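Long-range contact in transcriptional regulator I2 (Pseudomonas fluorescens A506, PDB 4MO7), which is a TetR-family transcriptional regulator that probably binds DNA through a helix-turn-helix domain and is a Crohn's disease-associated superantigen: residues Thr37-Arg49 / Glu123-Leu135. Residues are numbered along the deposited sequence; the frame is centred on the assembly and turned at random.
With MG (magnesium ion), chain B.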
loop_
_atom_site.group_PDB
_atom_site.type_symbol
_atom_site.label_atom_id
_atom_site.label_comp_id
_atom_site.label_asym_id
_atom_site.label_seq_id
_atom_site.Cartn_x
_atom_site.Cartn_y
_atom_site.Cartn_z
ATOM N N THR A 37 -13.909 8.571 25.080
ATOM C CA THR A 37 -13.165 9.839 25.241
ATOM C C THR A 37 -11.663 9.649 24.993
ATOM O O THR A 37 -11.038 10.500 24.381
ATOM C CB THR A 37 -13.376 10.466 26.650
ATOM O OG1 THR A 37 -14.779 10.648 26.851
ATOM C CG2 THR A 37 -12.666 11.822 26.746
ATOM N N ALA A 38 -11.092 8.526 25.462
ATOM C CA ALA A 38 -9.681 8.209 25.178
ATOM C C ALA A 38 -9.431 8.164 23.680
ATOM O O ALA A 38 -8.390 8.605 23.182
ATOM C CB ALA A 38 -9.330 6.834 25.794
ATOM N N ALA A 39 -10.379 7.606 22.929
ATOM C CA ALA A 39 -10.183 7.572 21.473
ATOM C C ALA A 39 -9.900 8.935 20.898
ATOM O O ALA A 39 -8.998 9.090 20.097
ATOM C CB ALA A 39 -11.369 6.938 20.763
ATOM N N HIS A 40 -10.626 9.955 21.354
ATOM C CA HIS A 40 -10.333 11.306 20.870
ATOM C C HIS A 40 -9.007 11.864 21.320
ATOM O O HIS A 40 -8.277 12.447 20.479
ATOM C CB HIS A 40 -11.435 12.254 21.302
ATOM C CG HIS A 40 -12.684 12.016 20.561
ATOM N ND1 HIS A 40 -12.906 12.522 19.292
ATOM C CD2 HIS A 40 -13.767 11.284 20.877
ATOM C CE1 HIS A 40 -14.077 12.105 18.863
ATOM N NE2 HIS A 40 -14.615 11.358 19.806
ATOM N N LEU A 41 -8.727 11.746 22.623
ATOM C CA LEU A 41 -7.473 12.274 23.178
ATOM C C LEU A 41 -6.297 11.614 22.458
ATOM O O LEU A 41 -5.392 12.297 21.966
ATOM C CB LEU A 41 -7.387 12.051 24.679
ATOM C CG LEU A 41 -7.950 13.178 25.565
ATOM C CD1 LEU A 41 -9.396 13.427 25.178
ATOM C CD2 LEU A 41 -7.880 12.745 27.009
ATOM N N PHE A 42 -6.357 10.301 22.295
ATOM C CA PHE A 42 -5.257 9.629 21.618
ATOM C C PHE A 42 -5.103 10.118 20.191
ATOM O O PHE A 42 -3.985 10.286 19.722
ATOM C CB PHE A 42 -5.480 8.107 21.621
ATOM C CG PHE A 42 -5.374 7.466 22.965
ATOM C CD1 PHE A 42 -4.799 8.135 24.058
ATOM C CD2 PHE A 42 -5.886 6.184 23.156
ATOM C CE1 PHE A 42 -4.706 7.528 25.276
ATOM C CE2 PHE A 42 -5.796 5.545 24.400
ATOM C CZ PHE A 42 -5.213 6.229 25.473
ATOM N N ARG A 43 -6.219 10.315 19.489
ATOM C CA ARG A 43 -6.201 10.751 18.095
ATOM C C ARG A 43 -5.680 12.178 18.048
ATOM O O ARG A 43 -4.829 12.503 17.206
ATOM C CB ARG A 43 -7.619 10.724 17.517
ATOM C CG ARG A 43 -7.727 11.407 16.134
ATOM C CD ARG A 43 -6.746 10.784 15.138
ATOM N NE ARG A 43 -6.799 11.436 13.817
ATOM C CZ ARG A 43 -5.758 11.565 12.993
ATOM N NH1 ARG A 43 -4.561 11.093 13.335
ATOM N NH2 ARG A 43 -5.915 12.165 11.821
ATOM N N ASN A 44 -6.173 13.040 18.937
ATOM C CA ASN A 44 -5.752 14.449 18.875
ATOM C C ASN A 44 -4.314 14.664 19.272
ATOM O O ASN A 44 -3.636 15.513 18.678
ATOM C CB ASN A 44 -6.637 15.364 19.769
ATOM C CG ASN A 44 -8.136 15.220 19.488
ATOM O OD1 ASN A 44 -8.556 14.905 18.380
ATOM N ND2 ASN A 44 -8.956 15.415 20.534
ATOM N N LYS A 45 -3.868 13.988 20.321
ATOM C CA LYS A 45 -2.588 14.355 20.905
ATOM C C LYS A 45 -1.527 13.295 20.700
ATOM O O LYS A 45 -0.352 13.554 20.924
ATOM C CB LYS A 45 -2.732 14.587 22.384
ATOM C CG LYS A 45 -3.899 15.533 22.727
ATOM C CD LYS A 45 -4.123 15.476 24.193
ATOM C CE LYS A 45 -3.007 16.251 24.899
ATOM N NZ LYS A 45 -2.962 15.876 26.319
ATOM N N GLY A 46 -1.947 12.102 20.296
ATOM C CA GLY A 46 -1.057 10.961 20.314
ATOM C C GLY A 46 -1.179 10.206 21.619
ATOM O O GLY A 46 -1.438 10.775 22.685
ATOM N N PHE A 47 -0.929 8.900 21.565
ATOM C CA PHE A 47 -1.054 8.095 22.740
ATOM C C PHE A 47 0.014 8.507 23.715
ATOM O O PHE A 47 -0.239 8.589 24.918
ATOM C CB PHE A 47 -0.838 6.628 22.359
ATOM C CG PHE A 47 -0.827 5.678 23.523
ATOM C CD1 PHE A 47 -2.008 5.382 24.213
ATOM C CD2 PHE A 47 0.350 5.080 23.921
ATOM C CE1 PHE A 47 -2.006 4.495 25.255
ATOM C CE2 PHE A 47 0.358 4.165 25.006
ATOM C CZ PHE A 47 -0.807 3.871 25.658
ATOM N N GLU A 48 1.230 8.701 23.203
ATOM C CA GLU A 48 2.342 8.944 24.119
ATOM C C GLU A 48 2.161 10.284 24.854
ATOM O O GLU A 48 2.500 10.386 26.046
ATOM C CB GLU A 48 3.681 8.922 23.380
ATOM C CG GLU A 48 4.879 8.907 24.301
ATOM C CD GLU A 48 6.212 8.829 23.546
ATOM O OE1 GLU A 48 6.316 8.034 22.582
ATOM O OE2 GLU A 48 7.154 9.558 23.922
ATOM N N ARG A 49 1.618 11.287 24.170
ATOM C CA ARG A 49 1.456 12.598 24.819
ATOM C C ARG A 49 0.196 12.681 25.662
ATOM O O ARG A 49 0.024 13.637 26.408
ATOM C CB ARG A 49 1.477 13.724 23.806
ATOM C CG ARG A 49 2.209 13.364 22.554
ATOM C CD ARG A 49 3.267 14.378 22.151
ATOM N NE ARG A 49 3.038 14.889 20.793
ATOM C CZ ARG A 49 3.038 14.147 19.682
ATOM N NH1 ARG A 49 3.250 12.836 19.738
ATOM N NH2 ARG A 49 2.821 14.723 18.504
ATOM N N GLU A 123 -12.226 8.412 14.800
ATOM C CA GLU A 123 -10.991 8.688 15.549
ATOM C C GLU A 123 -10.334 7.415 16.012
ATOM O O GLU A 123 -9.119 7.329 16.044
ATOM C CB GLU A 123 -11.243 9.607 16.760
ATOM C CG GLU A 123 -11.823 10.957 16.385
ATOM C CD GLU A 123 -13.293 10.846 16.013
ATOM O OE1 GLU A 123 -13.870 9.762 16.262
ATOM O OE2 GLU A 123 -13.872 11.828 15.496
ATOM N N ALA A 124 -11.141 6.424 16.379
ATOM C CA ALA A 124 -10.585 5.203 16.959
ATOM C C ALA A 124 -9.888 4.324 15.885
ATOM O O ALA A 124 -8.980 3.536 16.193
ATOM C CB ALA A 124 -11.634 4.459 17.703
ATOM N N MET A 125 -10.289 4.500 14.628
ATOM C CA MET A 125 -9.631 3.833 13.505
ATOM C C MET A 125 -8.327 4.510 13.173
ATOM O O MET A 125 -7.334 3.865 12.800
ATOM C CB MET A 125 -10.503 3.921 12.271
ATOM C CG MET A 125 -9.800 3.465 11.001
ATOM S SD MET A 125 -10.624 1.988 10.414
ATOM C CE MET A 125 -9.941 0.751 11.520
ATOM N N ALA A 126 -8.330 5.834 13.260
ATOM C CA ALA A 126 -7.107 6.574 13.025
ATOM C C ALA A 126 -6.106 6.240 14.114
ATOM O O ALA A 126 -4.894 6.280 13.885
ATOM C CB ALA A 126 -7.394 8.094 12.997
ATOM N N VAL A 127 -6.621 5.914 15.301
ATOM C CA VAL A 127 -5.751 5.545 16.401
ATOM C C VAL A 127 -5.105 4.192 16.069
ATOM O O VAL A 127 -3.913 3.993 16.274
ATOM C CB VAL A 127 -6.505 5.526 17.763
ATOM C CG1 VAL A 127 -5.690 4.808 18.811
ATOM C CG2 VAL A 127 -6.846 6.945 18.241
ATOM N N LEU A 128 -5.898 3.280 15.517
ATOM C CA LEU A 128 -5.429 1.924 15.200
ATOM C C LEU A 128 -4.261 1.989 14.231
ATOM O O LEU A 128 -3.266 1.280 14.366
ATOM C CB LEU A 128 -6.586 1.056 14.648
ATOM C CG LEU A 128 -6.190 -0.404 14.369
ATOM C CD1 LEU A 128 -7.370 -1.318 14.566
ATOM C CD2 LEU A 128 -5.622 -0.607 12.952
ATOM N N VAL A 129 -4.366 2.877 13.265
ATOM C CA VAL A 129 -3.371 2.955 12.212
ATOM C C VAL A 129 -2.099 3.621 12.704
ATOM O O VAL A 129 -0.996 3.101 12.510
ATOM C CB VAL A 129 -3.963 3.688 10.978
ATOM C CG1 VAL A 129 -2.888 3.911 9.938
ATOM C CG2 VAL A 129 -5.203 2.881 10.391
ATOM N N TYR A 130 -2.222 4.757 13.388
ATOM C CA TYR A 130 -1.012 5.456 13.797
ATOM C C TYR A 130 -0.410 5.111 15.124
ATOM O O TYR A 130 0.773 5.423 15.328
ATOM C CB TYR A 130 -1.201 6.978 13.694
ATOM C CG TYR A 130 -1.419 7.397 12.271
ATOM C CD1 TYR A 130 -0.435 7.193 11.310
ATOM C CD2 TYR A 130 -2.624 7.964 11.870
ATOM C CE1 TYR A 130 -0.639 7.558 9.994
ATOM C CE2 TYR A 130 -2.828 8.342 10.553
ATOM C CZ TYR A 130 -1.838 8.132 9.623
ATOM O OH TYR A 130 -2.055 8.507 8.318
ATOM N N GLU A 131 -1.185 4.468 16.016
ATOM C CA GLU A 131 -0.671 4.169 17.353
ATOM C C GLU A 131 -0.391 2.687 17.525
ATOM O O GLU A 131 -0.082 2.210 18.627
ATOM C CB GLU A 131 -1.626 4.642 18.454
ATOM C CG GLU A 131 -1.885 6.138 18.491
ATOM C CD GLU A 131 -0.651 6.931 18.876
ATOM O OE1 GLU A 131 0.393 6.344 19.279
ATOM O OE2 GLU A 131 -0.706 8.153 18.749
ATOM N N TRP A 132 -0.416 1.979 16.410
ATOM C CA TRP A 132 -0.176 0.545 16.417
ATOM C C TRP A 132 1.110 0.168 17.175
ATOM O O TRP A 132 1.123 -0.752 18.021
ATOM C CB TRP A 132 -0.129 0.047 14.963
ATOM C CG TRP A 132 0.015 -1.435 14.909
ATOM C CD1 TRP A 132 1.132 -2.145 14.576
ATOM C CD2 TRP A 132 -0.990 -2.392 15.241
ATOM N NE1 TRP A 132 0.874 -3.487 14.668
ATOM C CE2 TRP A 132 -0.413 -3.666 15.109
ATOM C CE3 TRP A 132 -2.323 -2.287 15.632
ATOM C CZ2 TRP A 132 -1.134 -4.845 15.316
ATOM C CZ3 TRP A 132 -3.033 -3.466 15.886
ATOM C CH2 TRP A 132 -2.427 -4.727 15.719
ATOM N N ARG A 133 2.176 0.918 16.914
ATOM C CA ARG A 133 3.468 0.600 17.498
ATOM C C ARG A 133 3.524 0.935 18.987
ATOM O O ARG A 133 4.438 0.489 19.666
ATOM C CB ARG A 133 4.595 1.315 16.724
ATOM C CG ARG A 133 4.858 0.749 15.311
ATOM C CD ARG A 133 6.005 1.485 14.609
ATOM N NE ARG A 133 7.279 1.365 15.323
ATOM C CZ ARG A 133 8.337 2.150 15.118
ATOM N NH1 ARG A 133 8.288 3.133 14.225
ATOM N NH2 ARG A 133 9.446 1.958 15.817
ATOM N N SER A 134 2.562 1.717 19.497
ATOM C CA SER A 134 2.476 1.957 20.956
ATOM C C SER A 134 1.869 0.807 21.779
ATOM O O SER A 134 1.961 0.782 23.003
ATOM C CB SER A 134 1.688 3.260 21.219
ATOM O OG SER A 134 2.331 4.393 20.670
ATOM N N LEU A 135 1.242 -0.160 21.109
ATOM C CA LEU A 135 0.504 -1.210 21.785
ATOM C C LEU A 135 1.414 -2.367 22.106
ATOM O O LEU A 135 2.295 -2.714 21.295
ATOM C CB LEU A 135 -0.643 -1.688 20.862
ATOM C CG LEU A 135 -1.793 -2.493 21.455
ATOM C CD1 LEU A 135 -2.432 -1.770 22.634
ATOM C CD2 LEU A 135 -2.824 -2.725 20.433
HETATM MG MG MG B . -16.703 10.533 19.911
HETATM O O HOH W 1 -3.861 8.817 14.927
HETATM O O HOH W 2 2.026 8.342 20.107
#
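In this TetR-family fold the contact joins the DNA-binding domain to the regulatory domain: helix 30-45, which packs on helix 52-59 of the helix-turn-helix region, leans on helix 122-130, the axes of the two short helical segments 8.4 Å apart and crossing at 52°. Where the helices come nearest, Ala39 CB meets Ala124 CB at 3.9 Å, and Val127 CG2 presses on Phe42 CB and on the backbone of Ala39 and Arg43. Helix 73-97 backs this layer, Leu77 touching Val127 and Thr84 touching Ala124.

Arg43 enters helix 122-130 as a knob into a hole among Glu123, Ala126, Val127 and Tyr130. Its CG stands anti to the backbone N (chi1 170°), and a bend at chi2 carries the chain along Ala126, whose CB lies under one face of the guanidinium, 3.5 Å from Arg43 NE. The Arg43 and Tyr130 side chains lie side by side pointing the same way, guanidinium and ring planes 16° apart, and a water bridges Arg43 NH1 to Ala126 O. At one end of the contact Glu123 crosses His40, its CB over one face of the imidazole and its CD 3.2 Å from His40 CE1, while His40 NE2 binds a magnesium ion at 2.2 Å.

Past the end of helix 30-45 the link turns polar. Glu131, its chain bent at chi2, holds out a carboxylate to the turn at Gly46, to Gly46 CA and the Phe47 N-H. A second water joins Glu131 OE1 to Glu48 N, and Ser134 OG donates to the same oxygen nearly along its C-O axis, which helps fix the carboxylate's rotation. Ser134 CB rests 3.5 Å from Phe47 CD2, and Phe47 N donates to Glu131 OE2 at 2.9 Å, arriving from above the carboxylate plane.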